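Local coordinates for protein TssK C (Escherichia coli, PDB 5M2Y) that probably links the baseplate of the bacterial type VI secretion system to its membrane complex, here as the isolated C-terminal domain of this baseplate protein, at residues 4-9 with 124-129; 71-76 with 92-97. All coordinates share one frame; numbering follows the deposited sequence.

Contact 1. Residues 4-9 with 124-129; sequences VFIELK and LFAVLR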
ATOM      1  N   VAL A   4       8.303  -0.485  10.150  1.00 32.02           N
ATOM      2  CA  VAL A   4       7.677   0.801  10.375  1.00 31.91           C
ATOM      3  C   VAL A   4       6.234   0.661   9.924  1.00 34.90           C
ATOM      4  O   VAL A   4       5.981   0.419   8.740  1.00 34.70           O
ATOM      5  CB  VAL A   4       8.416   1.950   9.627  1.00 36.38           C
ATOM      6  CG1 VAL A   4       7.756   3.295   9.872  1.00 36.55           C
ATOM      7  CG2 VAL A   4       9.870   2.025  10.030  1.00 36.88           C
ATOM      8  N   PHE A   5       5.297   0.779  10.880  1.00 30.20           N
ATOM      9  CA  PHE A   5       3.872   0.744  10.602  1.00 29.00           C
ATOM     10  C   PHE A   5       3.499   2.155  10.134  1.00 31.52           C
ATOM     11  O   PHE A   5       3.824   3.136  10.812  1.00 31.22           O
ATOM     12  CB  PHE A   5       3.098   0.348  11.867  1.00 31.01           C
ATOM     13  CG  PHE A   5       1.597   0.331  11.730  1.00 32.14           C
ATOM     14  CD1 PHE A   5       0.932  -0.822  11.344  1.00 34.57           C
ATOM     15  CD2 PHE A   5       0.845   1.459  12.028  1.00 34.62           C
ATOM     16  CE1 PHE A   5      -0.460  -0.834  11.227  1.00 35.26           C
ATOM     17  CE2 PHE A   5      -0.545   1.449  11.902  1.00 37.08           C
ATOM     18  CZ  PHE A   5      -1.190   0.301  11.513  1.00 34.76           C
ATOM     19  N   ILE A   6       2.843   2.258   8.961  1.00 26.42           N
ATOM     20  CA  ILE A   6       2.412   3.539   8.410  1.00 26.24           C
ATOM     21  C   ILE A   6       0.919   3.593   8.562  1.00 29.39           C
ATOM     22  O   ILE A   6       0.218   2.816   7.932  1.00 27.87           O
ATOM     23  CB  ILE A   6       2.908   3.798   6.949  1.00 29.59           C
ATOM     24  CG1 ILE A   6       4.423   3.984   6.923  1.00 31.06           C
ATOM     25  CG2 ILE A   6       2.256   5.042   6.324  1.00 29.89           C
ATOM     26  CD1 ILE A   6       5.078   2.983   6.121  1.00 38.99           C
ATOM     27  N   GLU A   7       0.448   4.520   9.412  1.00 27.19           N
ATOM     28  CA  GLU A   7      -0.967   4.728   9.661  1.00 27.07           C
ATOM     29  C   GLU A   7      -1.655   5.161   8.376  1.00 30.12           C
ATOM     30  O   GLU A   7      -1.175   6.067   7.702  1.00 29.13           O
ATOM     31  CB  GLU A   7      -1.170   5.792  10.745  1.00 29.15           C
ATOM     32  N   LEU A   8      -2.736   4.473   8.013  1.00 27.42           N
ATOM     33  CA  LEU A   8      -3.522   4.812   6.832  1.00 27.01           C
ATOM     34  C   LEU A   8      -4.833   5.399   7.317  1.00 31.11           C
ATOM     35  O   LEU A   8      -5.485   4.825   8.198  1.00 32.29           O
ATOM     36  CB  LEU A   8      -3.757   3.595   5.897  1.00 26.75           C
ATOM     37  CG  LEU A   8      -2.547   2.992   5.189  1.00 31.01           C
ATOM     38  CD1 LEU A   8      -2.932   1.784   4.394  1.00 30.92           C
ATOM     39  CD2 LEU A   8      -1.867   4.018   4.246  1.00 32.75           C
ATOM     40  N   LYS A   9      -5.180   6.576   6.801  1.00 26.42           N
ATOM     41  CA  LYS A   9      -6.428   7.242   7.120  1.00 26.48           C
ATOM     42  C   LYS A   9      -7.389   6.966   5.952  1.00 29.81           C
ATOM     43  O   LYS A   9      -7.071   7.298   4.814  1.00 28.79           O
ATOM     44  CB  LYS A   9      -6.205   8.748   7.332  1.00 29.35           C
ATOM     45  CG  LYS A   9      -5.613   9.110   8.686  1.00 46.19           C
ATOM     46  CD  LYS A   9      -4.586  10.266   8.611  1.00 57.66           C
ATOM     47  CE  LYS A   9      -4.494  11.225   9.799  1.00 70.73           C
ATOM     48  NZ  LYS A   9      -5.354  10.864  10.961  1.00 80.82           N
ATOM     49  N   LEU A 124      -0.419  -0.563   6.199  1.00 16.49           N
ATOM     50  CA  LEU A 124       0.810  -0.445   5.415  1.00 16.69           C
ATOM     51  C   LEU A 124       1.998  -0.534   6.348  1.00 21.42           C
ATOM     52  O   LEU A 124       2.009   0.102   7.399  1.00 20.69           O
ATOM     53  CB  LEU A 124       0.824   0.883   4.634  1.00 16.99           C
ATOM     54  CG  LEU A 124       2.062   1.210   3.784  1.00 21.41           C
ATOM     55  CD1 LEU A 124       2.179   0.291   2.577  1.00 20.82           C
ATOM     56  CD2 LEU A 124       2.017   2.651   3.319  1.00 23.60           C
ATOM     57  N   PHE A 125       2.947  -1.419   5.988  1.00 19.35           N
ATOM     58  CA  PHE A 125       4.201  -1.670   6.700  1.00 19.85           C
ATOM     59  C   PHE A 125       5.375  -1.427   5.746  1.00 23.63           C
ATOM     60  O   PHE A 125       5.297  -1.767   4.567  1.00 22.29           O
ATOM     61  CB  PHE A 125       4.287  -3.139   7.151  1.00 21.42           C
ATOM     62  CG  PHE A 125       3.250  -3.618   8.130  1.00 23.17           C
ATOM     63  CD1 PHE A 125       2.047  -4.147   7.689  1.00 25.57           C
ATOM     64  CD2 PHE A 125       3.501  -3.598   9.495  1.00 25.77           C
ATOM     65  CE1 PHE A 125       1.087  -4.590   8.602  1.00 26.84           C
ATOM     66  CE2 PHE A 125       2.546  -4.051  10.407  1.00 28.73           C
ATOM     67  CZ  PHE A 125       1.346  -4.546   9.956  1.00 26.61           C
ATOM     68  N   ALA A 126       6.468  -0.869   6.272  1.00 21.70           N
ATOM     69  CA  ALA A 126       7.717  -0.699   5.540  1.00 22.05           C
ATOM     70  C   ALA A 126       8.781  -1.465   6.306  1.00 27.24           C
ATOM     71  O   ALA A 126       8.825  -1.410   7.542  1.00 27.59           O
ATOM     72  CB  ALA A 126       8.101   0.766   5.422  1.00 23.24           C
ATOM     73  N   VAL A 127       9.577  -2.198   5.574  1.00 23.71           N
ATOM     74  CA  VAL A 127      10.658  -2.938   6.166  1.00 24.14           C
ATOM     75  C   VAL A 127      11.906  -2.189   5.768  1.00 31.30           C
ATOM     76  O   VAL A 127      12.152  -1.999   4.636  1.00 30.16           O
ATOM     77  CB  VAL A 127      10.690  -4.375   5.692  1.00 27.30           C
ATOM     78  CG1 VAL A 127      11.902  -5.108   6.209  1.00 27.58           C
ATOM     79  CG2 VAL A 127       9.445  -5.079   6.155  1.00 26.60           C
ATOM     80  N   LEU A 128      12.640  -1.709   6.749  1.00 31.10           N
ATOM     81  CA  LEU A 128      13.843  -0.967   6.461  1.00 32.65           C
ATOM     82  C   LEU A 128      14.974  -1.858   5.969  1.00 40.57           C
ATOM     83  O   LEU A 128      15.219  -2.894   6.506  1.00 43.97           O
ATOM     84  CB  LEU A 128      14.285  -0.153   7.673  1.00 33.16           C
ATOM     85  CG  LEU A 128      13.222   0.759   8.230  1.00 37.51           C
ATOM     86  CD1 LEU A 128      13.625   1.521   9.464  1.00 38.03           C
ATOM     87  CD2 LEU A 128      12.691   1.704   7.181  1.00 38.52           C
ATOM     88  N   ARG A 129      15.650  -1.420   4.930  1.00 40.48           N
ATOM     89  CA  ARG A 129      16.758  -2.164   4.377  1.00 40.46           C
ATOM     90  C   ARG A 129      18.036  -1.892   5.146  1.00 42.78           C
ATOM     91  O   ARG A 129      18.293  -0.759   5.534  1.00 47.10           O
ATOM     92  CB  ARG A 129      16.950  -1.818   2.884  1.00 40.98           C
ATOM     93  CG  ARG A 129      15.759  -2.187   2.039  1.00 55.99           C
ATOM     94  CD  ARG A 129      15.941  -2.026   0.571  1.00 67.51           C
ATOM     95  NE  ARG A 129      16.121  -0.639   0.212  1.00 73.72           N
ATOM     96  CZ  ARG A 129      15.530  -0.042  -0.810  1.00 86.01           C
ATOM     97  NH1 ARG A 129      14.711  -0.691  -1.582  1.00 70.94           N
ATOM     98  NH2 ARG A 129      15.809   1.215  -1.082  1.00 73.50           N
TER
HETATM   99  O   HOH W   1      -1.347   0.833   8.473  1.00 23.68           O

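Contact 2. Residues 71-76 with 92-97; sequences IIRPVT and ALDLST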
ATOM      1  N   ILE A  71       3.259  -2.138  -8.787  1.00 16.63           N
ATOM      2  CA  ILE A  71       2.767  -3.477  -9.061  1.00 15.94           C
ATOM      3  C   ILE A  71       2.512  -4.110  -7.711  1.00 18.97           C
ATOM      4  O   ILE A  71       3.415  -4.203  -6.893  1.00 18.77           O
ATOM      5  CB  ILE A  71       3.723  -4.334  -9.927  1.00 18.88           C
ATOM      6  CG1 ILE A  71       4.035  -3.648 -11.255  1.00 19.50           C
ATOM      7  CG2 ILE A  71       3.118  -5.723 -10.180  1.00 20.17           C
ATOM      8  CD1 ILE A  71       5.260  -4.225 -11.997  1.00 23.24           C
ATOM      9  N   ILE A  72       1.268  -4.507  -7.477  1.00 15.25           N
ATOM     10  CA  ILE A  72       0.868  -5.148  -6.235  1.00 14.48           C
ATOM     11  C   ILE A  72       1.004  -6.645  -6.451  1.00 17.96           C
ATOM     12  O   ILE A  72       0.382  -7.195  -7.349  1.00 18.27           O
ATOM     13  CB  ILE A  72      -0.554  -4.697  -5.813  1.00 17.41           C
ATOM     14  CG1 ILE A  72      -0.561  -3.178  -5.509  1.00 17.21           C
ATOM     15  CG2 ILE A  72      -1.044  -5.503  -4.610  1.00 18.79           C
ATOM     16  CD1 ILE A  72      -1.951  -2.552  -5.319  1.00 21.46           C
ATOM     17  N   ARG A  73       1.858  -7.290  -5.659  1.00 14.91           N
ATOM     18  CA  ARG A  73       2.067  -8.729  -5.801  1.00 14.29           C
ATOM     19  C   ARG A  73       1.656  -9.481  -4.549  1.00 17.98           C
ATOM     20  O   ARG A  73       2.126  -9.139  -3.461  1.00 17.16           O
ATOM     21  CB  ARG A  73       3.533  -9.054  -6.104  1.00 14.58           C
ATOM     22  CG  ARG A  73       4.118  -8.326  -7.281  1.00 20.74           C
ATOM     23  CD  ARG A  73       5.407  -8.976  -7.734  1.00 25.65           C
ATOM     24  NE  ARG A  73       6.093  -8.176  -8.748  1.00 28.33           N
ATOM     25  CZ  ARG A  73       5.881  -8.302 -10.049  1.00 36.45           C
ATOM     26  NH1 ARG A  73       5.030  -9.196 -10.516  1.00 24.38           N
ATOM     27  NH2 ARG A  73       6.549  -7.524 -10.896  1.00 21.78           N
ATOM     28  N   PRO A  74       0.831 -10.546  -4.679  1.00 15.41           N
ATOM     29  CA  PRO A  74       0.486 -11.325  -3.488  1.00 15.23           C
ATOM     30  C   PRO A  74       1.730 -12.059  -2.992  1.00 19.94           C
ATOM     31  O   PRO A  74       2.539 -12.521  -3.793  1.00 19.66           O
ATOM     32  CB  PRO A  74      -0.600 -12.279  -3.986  1.00 17.22           C
ATOM     33  CG  PRO A  74      -0.338 -12.440  -5.413  1.00 22.29           C
ATOM     34  CD  PRO A  74       0.196 -11.116  -5.887  1.00 17.50           C
ATOM     35  N   VAL A  75       1.916 -12.076  -1.676  1.00 15.90           N
ATOM     36  CA  VAL A  75       3.066 -12.727  -1.055  1.00 15.30           C
ATOM     37  C   VAL A  75       2.574 -13.760  -0.045  1.00 19.68           C
ATOM     38  O   VAL A  75       1.459 -13.645   0.484  1.00 19.12           O
ATOM     39  CB  VAL A  75       4.081 -11.748  -0.413  1.00 18.54           C
ATOM     40  CG1 VAL A  75       4.748 -10.853  -1.454  1.00 18.51           C
ATOM     41  CG2 VAL A  75       3.418 -10.901   0.658  1.00 18.16           C
ATOM     42  N   THR A  76       3.408 -14.776   0.214  1.00 16.62           N
ATOM     43  CA  THR A  76       3.080 -15.811   1.195  1.00 16.56           C
ATOM     44  C   THR A  76       3.148 -15.221   2.613  1.00 20.89           C
ATOM     45  O   THR A  76       2.319 -15.557   3.458  1.00 21.14           O
ATOM     46  CB  THR A  76       3.995 -17.026   1.031  1.00 20.46           C
ATOM     47  OG1 THR A  76       5.345 -16.601   1.134  1.00 19.60           O
ATOM     48  CG2 THR A  76       3.802 -17.744  -0.291  1.00 16.90           C
ATOM     49  N   ALA A  92       3.053  -7.275  -1.610  1.00 15.31           N
ATOM     50  CA  ALA A  92       4.211  -6.408  -1.704  1.00 15.20           C
ATOM     51  C   ALA A  92       3.938  -5.328  -2.715  1.00 17.41           C
ATOM     52  O   ALA A  92       3.255  -5.563  -3.703  1.00 16.92           O
ATOM     53  CB  ALA A  92       5.418  -7.201  -2.158  1.00 16.39           C
ATOM     54  N   LEU A  93       4.475  -4.132  -2.462  1.00 14.69           N
ATOM     55  CA  LEU A  93       4.410  -3.059  -3.435  1.00 14.66           C
ATOM     56  C   LEU A  93       5.729  -3.104  -4.206  1.00 18.46           C
ATOM     57  O   LEU A  93       6.790  -2.844  -3.647  1.00 18.49           O
ATOM     58  CB  LEU A  93       4.218  -1.694  -2.779  1.00 15.00           C
ATOM     59  CG  LEU A  93       2.948  -1.470  -1.960  1.00 19.57           C
ATOM     60  CD1 LEU A  93       2.891  -0.031  -1.501  1.00 20.08           C
ATOM     61  CD2 LEU A  93       1.681  -1.822  -2.757  1.00 22.37           C
ATOM     62  N   ASP A  94       5.657  -3.532  -5.464  1.00 15.63           N
ATOM     63  CA  ASP A  94       6.822  -3.600  -6.336  1.00 15.66           C
ATOM     64  C   ASP A  94       6.835  -2.235  -7.027  1.00 20.07           C
ATOM     65  O   ASP A  94       6.084  -1.995  -7.972  1.00 19.94           O
ATOM     66  CB  ASP A  94       6.708  -4.763  -7.339  1.00 17.08           C
ATOM     67  CG  ASP A  94       7.978  -5.028  -8.134  1.00 26.15           C
ATOM     68  OD1 ASP A  94       8.918  -4.217  -8.047  1.00 27.39           O
ATOM     69  OD2 ASP A  94       8.011  -6.026  -8.879  1.00 28.67           O
ATOM     70  N   LEU A  95       7.654  -1.324  -6.492  1.00 17.71           N
ATOM     71  CA  LEU A  95       7.744   0.043  -6.980  1.00 18.02           C
ATOM     72  C   LEU A  95       8.860   0.274  -7.978  1.00 23.69           C
ATOM     73  O   LEU A  95       9.979  -0.200  -7.790  1.00 24.33           O
ATOM     74  CB  LEU A  95       7.906   1.013  -5.808  1.00 18.02           C
ATOM     75  CG  LEU A  95       6.869   0.935  -4.659  1.00 21.56           C
ATOM     76  CD1 LEU A  95       7.299   1.779  -3.453  1.00 22.04           C
ATOM     77  CD2 LEU A  95       5.471   1.317  -5.144  1.00 22.91           C
ATOM     78  N   SER A  96       8.555   1.047  -9.023  1.00 20.48           N
ATOM     79  CA  SER A  96       9.540   1.490 -10.011  1.00 21.71           C
ATOM     80  C   SER A  96      10.381   2.572  -9.311  1.00 27.05           C
ATOM     81  O   SER A  96      10.007   3.046  -8.232  1.00 26.19           O
ATOM     82  CB  SER A  96       8.844   2.079 -11.235  1.00 25.18           C
ATOM     83  OG  SER A  96       8.245   3.332 -10.964  1.00 29.53           O
ATOM     84  N   THR A  97      11.509   2.963  -9.930  1.00 26.17           N
ATOM     85  CA  THR A  97      12.375   4.009  -9.392  1.00 26.77           C
ATOM     86  C   THR A  97      11.583   5.313  -9.229  1.00 29.27           C
ATOM     87  O   THR A  97      11.628   5.911  -8.157  1.00 28.19           O
ATOM     88  CB  THR A  97      13.616   4.171 -10.282  1.00 37.79           C
ATOM     89  OG1 THR A  97      14.289   2.912 -10.348  1.00 38.91           O
ATOM     90  CG2 THR A  97      14.559   5.261  -9.782  1.00 38.56           C
TER

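Contact 1. Residues 4-9 with 124-129
Val4 and Ala126 trade two backbone hydrogen bonds. Val4 N gives to Ala126 O at 2.8 Å, nearly straight at 172°, and Ala126 N gives back to Val4 O at 2.8 Å. The same Val4 O also meets the CA-H of Phe125. Next along, Ile6 N donates to Leu124 O at 2.8 Å, but the return bond is not made directly. A water takes its place: it accepts from Leu124 N at 2.8 Å and donates to Ile6 O at 2.6 Å. Both backbone atoms are thus satisfied where strand 3-11 is broken near Glu7. Between these pairs, Phe5 and Phe125 form a T-shaped stack, the edge of Phe5 toward the face of Phe125, planes 79° apart. Phe5 CD1 lies 3.7 Å from Phe125 CE2. On the other face of the sheet, Ile6 and Leu124 lie side by side, and CD1 of Ile6 reaches Ala126 CB at 3.8 Å. CG of Leu124 is anti to its backbone N (chi1 178°), which brings CD2 against Ile6 CG2. Phe30 of strand 28-35 touches Ile6 and Ala126 here. The pairing is that of two neighbouring strands of an all-antiparallel sheet, the first and the last of the domain.

Contact 2. Residues 71-76 with 92-97
Arg73 reaches diagonally across to Asp94 on the neighbouring strand and holds it side-on. NE and NH2 of Arg73 both donate to Asp94 OD2, each at 2.9 Å, in a salt bridge. The oxygen lies in the guanidinium plane, at its edge, while the carboxylate is turned 53° from that plane. NE meets the anti lone pair of OD2; NH2 also comes on the anti side, but 26° out of the carboxylate plane. CG of Asp94 stands anti to its backbone N (chi1 -171°), which puts OD2 at the NE side of the extended Arg73 chain. Ile71 CG2 sits over the centre of one guanidinium face, 3.8 Å above it. This is cross-strand diagonal pairing in an antiparallel sheet: Ile71 faces Asp94 and Arg73 faces Ala92 in hydrogen-bonded pairs, and strand 70-75 is an outermost strand within the chain. Val75 CG1 meets Ala92 CB at 3.8 Å on the salt-bridge face, with Trp31 of strand 28-35 touching both. On the other face, Ile72 and Leu93 lie side by side, Ile72 CG1 against Leu93 CD2 at 3.8 Å. Phe47 of helix 40-50 touches Ile72, and Phe30 touches Leu93.

Contacts 1 and 2 are two strand pairings in one antiparallel sheet, with centres about 14 Å apart. Strand 28-35 lies between them, next to strand 121-128 of contact 1 and strand 89-95 of contact 2. Phe30 of this strand touches both contacts. The two contacts meet directly where Leu124 CD1 comes within 4.2 Å of Leu93 CD1. In sequence they differ: contact 1 joins strands from the two ends of the domain, while the segments of contact 2 are close in the chain and fall between them. Contact 1 is buried, and contact 2 is partly exposed.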